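Local coordinates for TerD domain-containing protein (Streptomyces avermitilis, PDB 2QNG), which is of unknown function but binds two calcium ions through a domain of the TerD family, some of whose bacterial members are associated with tellurite resistance, at residues D50-Y64 against R110-Q122. Numbering follows the deposited sequence.
Sequences DLDIVAATFLAGDAY and RYARVVVGVVIQQ. With CA (calcium ion), chain C.
Strands 51-59 and 111-120 pair antiparallel from Leu51 against Ile120 to Leu59 against Tyr111, inside one of the two five-stranded sheets of the TerD domain. The ladder is long and regular until Phe58, where Ala112 and Arg113 both face a single residue: Phe58 N bonds to Arg113 O, and Ala112 N to Phe58 O at 3.0 Å, making a classic beta bulge. Leu51, Ile53, Ala55, Val114 and Val116 turn toward strands 33-40 and 98-102 of the other sheet, the layered packing of a beta sandwich, whereas Val54 and Val119 touch Phe189 of helix 186-192. Gly117 pairs with Val54, whose CG1 rests 3.8 Å from Gly117 O.

Arg113 illustrates how one long side chain can tie a strand to a loop. With CG anti to the backbone N (chi1 179°) and the chain extended to NE, its guanidinium slides between Val115 CG2 on one face and Tyr64 CD1, 3.3 Å above the other. NH1 donates to Ala63 O at 2.8 Å, CD packs over the Tyr64 ring in a CH-pi contact, and NE forms a salt bridge with Glu164. A leucine here would probably leave Ala63 O without this donor and Glu164 without its cationic mate, and free the Tyr64 ring to shift.

At the opposite end the ladder runs into a calcium site. Asp50 OD1, Leu51 O and Asp52 OD1 bind the ion, completed by a water, Ser88 and Glu98. OD1 of Asp52 holds the metal at 2.2 Å. Its OD2 accepts a hydrogen bond from Gln121 NE2 on the anti side, 33° out of the carboxylate plane. The bend at chi2 of Gln121 (-71°) brings the amide there, a second-shell bond that, with the metal on OD1, probably limits the carboxylate's rotation.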
loop_
_atom_site.group_PDB
_atom_site.type_symbol
_atom_site.label_atom_id
_atom_site.label_comp_id
_atom_site.label_asym_id
_atom_site.label_seq_id
_atom_site.Cartn_x
_atom_site.Cartn_y
_atom_site.Cartn_z
ATOM N N ASP A 50 10.352 -4.729 8.966
ATOM C CA ASP A 50 8.926 -5.045 8.879
ATOM C C ASP A 50 8.281 -3.980 8.010
ATOM O O ASP A 50 8.225 -2.819 8.398
ATOM C CB ASP A 50 8.337 -5.021 10.303
ATOM C CG ASP A 50 6.854 -5.377 10.342
ATOM O OD1 ASP A 50 6.273 -5.745 9.273
ATOM O OD2 ASP A 50 6.267 -5.271 11.449
ATOM N N LEU A 51 7.850 -4.378 6.819
ATOM C CA LEU A 51 7.070 -3.531 5.936
ATOM C C LEU A 51 5.612 -3.915 6.083
ATOM O O LEU A 51 5.310 -5.110 6.249
ATOM C CB LEU A 51 7.505 -3.691 4.459
ATOM C CG LEU A 51 8.784 -2.936 4.020
ATOM C CD1 LEU A 51 10.032 -3.221 4.885
ATOM C CD2 LEU A 51 9.075 -3.209 2.549
ATOM N N ASP A 52 4.725 -2.921 6.019
ATOM C CA ASP A 52 3.293 -3.193 6.051
ATOM C C ASP A 52 2.618 -2.529 4.869
ATOM O O ASP A 52 2.880 -1.362 4.573
ATOM C CB ASP A 52 2.655 -2.619 7.316
ATOM C CG ASP A 52 3.032 -3.388 8.579
ATOM O OD1 ASP A 52 3.408 -4.559 8.522
ATOM O OD2 ASP A 52 2.905 -2.816 9.674
ATOM N N ILE A 53 1.705 -3.261 4.218
ATOM C CA ILE A 53 0.848 -2.674 3.187
ATOM C C ILE A 53 -0.335 -2.000 3.891
ATOM O O ILE A 53 -0.913 -2.553 4.844
ATOM C CB ILE A 53 0.322 -3.746 2.224
ATOM C CG1 ILE A 53 1.485 -4.483 1.554
ATOM C CG2 ILE A 53 -0.580 -3.100 1.192
ATOM C CD1 ILE A 53 1.037 -5.667 0.699
ATOM N N VAL A 54 -0.671 -0.807 3.403
ATOM C CA VAL A 54 -1.843 -0.107 3.930
ATOM C C VAL A 54 -2.633 0.478 2.772
ATOM O O VAL A 54 -2.074 0.912 1.760
ATOM C CB VAL A 54 -1.476 0.977 4.998
ATOM C CG1 VAL A 54 -0.503 1.938 4.434
ATOM C CG2 VAL A 54 -2.726 1.709 5.496
ATOM N N ALA A 55 -3.961 0.418 2.913
ATOM C CA ALA A 55 -4.847 1.036 1.925
ATOM C C ALA A 55 -5.769 2.021 2.618
ATOM O O ALA A 55 -6.167 1.795 3.763
ATOM C CB ALA A 55 -5.652 -0.014 1.187
ATOM N N ALA A 56 -6.146 3.074 1.896
ATOM C CA ALA A 56 -7.086 4.054 2.408
ATOM C C ALA A 56 -8.136 4.325 1.359
ATOM O O ALA A 56 -7.811 4.414 0.171
ATOM C CB ALA A 56 -6.381 5.337 2.828
ATOM N N THR A 57 -9.397 4.433 1.802
ATOM C CA THR A 57 -10.494 4.806 0.903
ATOM C C THR A 57 -10.889 6.251 1.174
ATOM O O THR A 57 -10.735 6.755 2.306
ATOM C CB THR A 57 -11.709 3.919 1.116
ATOM O OG1 THR A 57 -12.089 4.070 2.478
ATOM C CG2 THR A 57 -11.329 2.460 0.807
ATOM N N PHE A 58 -11.401 6.910 0.127
ATOM C CA PHE A 58 -11.817 8.319 0.221
ATOM C C PHE A 58 -13.177 8.537 -0.413
ATOM O O PHE A 58 -13.527 7.911 -1.411
ATOM C CB PHE A 58 -10.771 9.246 -0.407
ATOM C CG PHE A 58 -9.419 9.088 0.205
ATOM C CD1 PHE A 58 -9.013 9.917 1.254
ATOM C CD2 PHE A 58 -8.577 8.067 -0.227
ATOM C CE1 PHE A 58 -7.790 9.709 1.865
ATOM C CE2 PHE A 58 -7.339 7.868 0.369
ATOM C CZ PHE A 58 -6.941 8.685 1.422
ATOM N N LEU A 59 -13.929 9.455 0.176
ATOM C CA LEU A 59 -15.304 9.680 -0.226
ATOM C C LEU A 59 -15.358 10.577 -1.443
ATOM O O LEU A 59 -14.505 11.464 -1.618
ATOM C CB LEU A 59 -16.072 10.358 0.914
ATOM C CG LEU A 59 -16.203 9.589 2.234
ATOM C CD1 LEU A 59 -16.860 10.435 3.308
ATOM C CD2 LEU A 59 -16.956 8.272 2.021
ATOM N N ALA A 60 -16.385 10.391 -2.271
ATOM C CA ALA A 60 -16.596 11.249 -3.439
ATOM C C ALA A 60 -16.535 12.755 -3.129
ATOM O O ALA A 60 -15.989 13.529 -3.914
ATOM C CB ALA A 60 -17.909 10.892 -4.119
ATOM N N GLY A 61 -17.054 13.164 -1.974
ATOM C CA GLY A 61 -17.105 14.591 -1.620
ATOM C C GLY A 61 -15.858 15.165 -0.963
ATOM O O GLY A 61 -15.895 16.278 -0.422
ATOM N N ASP A 62 -14.751 14.424 -1.035
ATOM C CA ASP A 62 -13.502 14.743 -0.324
ATOM C C ASP A 62 -12.438 13.713 -0.708
ATOM O O ASP A 62 -11.855 13.061 0.157
ATOM C CB ASP A 62 -13.696 14.750 1.209
ATOM C CG ASP A 62 -12.465 15.280 1.963
ATOM O OD1 ASP A 62 -11.794 16.202 1.448
ATOM O OD2 ASP A 62 -12.154 14.769 3.068
ATOM N N ALA A 63 -12.152 13.610 -2.005
ATOM C CA ALA A 63 -11.306 12.520 -2.524
ATOM C C ALA A 63 -9.835 12.586 -2.132
ATOM O O ALA A 63 -9.142 11.578 -2.217
ATOM C CB ALA A 63 -11.448 12.409 -4.051
ATOM N N TYR A 64 -9.363 13.757 -1.693
ATOM C CA TYR A 64 -7.944 13.928 -1.340
ATOM C C TYR A 64 -7.784 14.324 0.121
ATOM O O TYR A 64 -6.722 14.822 0.534
ATOM C CB TYR A 64 -7.271 14.953 -2.274
ATOM C CG TYR A 64 -7.366 14.525 -3.708
ATOM C CD1 TYR A 64 -6.356 13.758 -4.295
ATOM C CD2 TYR A 64 -8.491 14.839 -4.475
ATOM C CE1 TYR A 64 -6.455 13.329 -5.616
ATOM C CE2 TYR A 64 -8.604 14.414 -5.801
ATOM C CZ TYR A 64 -7.577 13.665 -6.363
ATOM O OH TYR A 64 -7.682 13.234 -7.669
ATOM N N ARG A 110 -20.134 5.622 -2.990
ATOM C CA ARG A 110 -19.691 6.706 -2.107
ATOM C C ARG A 110 -18.165 6.866 -2.085
ATOM O O ARG A 110 -17.650 7.931 -1.759
ATOM C CB ARG A 110 -20.217 6.488 -0.681
ATOM C CG ARG A 110 -19.516 5.384 0.115
ATOM C CD ARG A 110 -20.008 5.313 1.562
ATOM N NE ARG A 110 -21.216 4.500 1.684
ATOM C CZ ARG A 110 -21.292 3.342 2.335
ATOM N NH1 ARG A 110 -20.232 2.840 2.953
ATOM N NH2 ARG A 110 -22.446 2.689 2.384
ATOM N N TYR A 111 -17.448 5.779 -2.393
ATOM C CA TYR A 111 -15.979 5.801 -2.430
ATOM C C TYR A 111 -15.512 6.077 -3.835
ATOM O O TYR A 111 -15.861 5.340 -4.756
ATOM C CB TYR A 111 -15.391 4.474 -1.928
ATOM C CG TYR A 111 -15.865 4.152 -0.539
ATOM C CD1 TYR A 111 -15.445 4.923 0.550
ATOM C CD2 TYR A 111 -16.768 3.113 -0.313
ATOM C CE1 TYR A 111 -15.897 4.656 1.837
ATOM C CE2 TYR A 111 -17.224 2.825 0.973
ATOM C CZ TYR A 111 -16.791 3.610 2.044
ATOM O OH TYR A 111 -17.256 3.342 3.315
ATOM N N ALA A 112 -14.721 7.125 -4.009
ATOM C CA ALA A 112 -14.293 7.530 -5.326
ATOM C C ALA A 112 -12.811 7.369 -5.567
ATOM O O ALA A 112 -12.354 7.472 -6.708
ATOM C CB ALA A 112 -14.694 8.983 -5.574
ATOM N N ARG A 113 -12.057 7.099 -4.499
ATOM C CA ARG A 113 -10.612 7.020 -4.627
ATOM C C ARG A 113 -10.052 6.097 -3.569
ATOM O O ARG A 113 -10.559 6.037 -2.454
ATOM C CB ARG A 113 -10.010 8.422 -4.497
ATOM C CG ARG A 113 -8.489 8.503 -4.580
ATOM C CD ARG A 113 -8.035 9.977 -4.807
ATOM N NE ARG A 113 -6.578 10.122 -4.796
ATOM C CZ ARG A 113 -5.872 10.502 -3.732
ATOM N NH1 ARG A 113 -6.479 10.791 -2.588
ATOM N NH2 ARG A 113 -4.551 10.616 -3.835
ATOM N N VAL A 114 -9.037 5.334 -3.971
ATOM C CA VAL A 114 -8.319 4.438 -3.062
ATOM C C VAL A 114 -6.836 4.676 -3.278
ATOM O O VAL A 114 -6.374 4.727 -4.425
ATOM C CB VAL A 114 -8.641 2.949 -3.370
ATOM C CG1 VAL A 114 -7.839 2.003 -2.431
ATOM C CG2 VAL A 114 -10.116 2.704 -3.204
ATOM N N VAL A 115 -6.096 4.808 -2.173
ATOM C CA VAL A 115 -4.650 4.950 -2.226
ATOM C C VAL A 115 -4.031 3.757 -1.520
ATOM O O VAL A 115 -4.495 3.351 -0.461
ATOM C CB VAL A 115 -4.168 6.272 -1.559
ATOM C CG1 VAL A 115 -2.643 6.392 -1.637
ATOM C CG2 VAL A 115 -4.804 7.464 -2.297
ATOM N N VAL A 116 -3.007 3.177 -2.125
ATOM C CA VAL A 116 -2.262 2.105 -1.487
ATOM C C VAL A 116 -0.843 2.555 -1.168
ATOM O O VAL A 116 -0.290 3.406 -1.859
ATOM C CB VAL A 116 -2.233 0.816 -2.357
ATOM C CG1 VAL A 116 -3.587 0.179 -2.370
ATOM C CG2 VAL A 116 -1.798 1.108 -3.785
ATOM N N GLY A 117 -0.279 2.003 -0.103
ATOM C CA GLY A 117 1.064 2.399 0.322
ATOM C C GLY A 117 1.759 1.311 1.080
ATOM O O GLY A 117 1.159 0.273 1.409
ATOM N N VAL A 118 3.040 1.572 1.364
ATOM C CA VAL A 118 3.879 0.643 2.083
ATOM C C VAL A 118 4.615 1.464 3.131
ATOM O O VAL A 118 5.259 2.468 2.790
ATOM C CB VAL A 118 4.888 -0.060 1.148
ATOM C CG1 VAL A 118 5.846 -0.962 1.923
ATOM C CG2 VAL A 118 4.151 -0.852 0.062
ATOM N N VAL A 119 4.508 1.044 4.396
ATOM C CA VAL A 119 5.265 1.677 5.469
ATOM C C VAL A 119 6.350 0.753 5.975
ATOM O O VAL A 119 6.153 -0.467 6.008
ATOM C CB VAL A 119 4.346 2.082 6.648
ATOM C CG1 VAL A 119 3.281 3.033 6.182
ATOM C CG2 VAL A 119 3.693 0.858 7.330
ATOM N N ILE A 120 7.465 1.336 6.410
ATOM C CA ILE A 120 8.481 0.590 7.107
ATOM C C ILE A 120 8.295 0.893 8.580
ATOM O O ILE A 120 8.268 2.061 8.985
ATOM C CB ILE A 120 9.879 1.030 6.696
ATOM C CG1 ILE A 120 10.082 0.888 5.185
ATOM C CG2 ILE A 120 10.938 0.235 7.500
ATOM C CD1 ILE A 120 11.281 1.635 4.672
ATOM N N GLN A 121 8.123 -0.148 9.392
ATOM C CA GLN A 121 8.000 0.079 10.839
ATOM C C GLN A 121 9.288 0.701 11.376
ATOM O O GLN A 121 10.388 0.305 10.984
ATOM C CB GLN A 121 7.720 -1.229 11.576
ATOM C CG GLN A 121 6.295 -1.750 11.316
ATOM C CD GLN A 121 5.210 -0.900 11.988
ATOM O OE1 GLN A 121 5.470 -0.207 12.978
ATOM N NE2 GLN A 121 4.012 -0.926 11.433
ATOM N N GLN A 122 9.131 1.670 12.292
ATOM C CA GLN A 122 10.247 2.499 12.778
ATOM C C GLN A 122 10.544 2.318 14.256
ATOM O O GLN A 122 11.558 2.809 14.736
ATOM C CB GLN A 122 9.943 3.995 12.541
ATOM C CG GLN A 122 9.758 4.387 11.079
ATOM C CD GLN A 122 10.995 4.116 10.268
ATOM O OE1 GLN A 122 12.086 4.581 10.608
ATOM N NE2 GLN A 122 10.831 3.384 9.167
HETATM CA CA CA C . 4.494 -6.431 7.967
HETATM O O HOH W 1 11.275 -2.269 10.136
HETATM O O HOH W 2 2.936 -7.257 9.499
#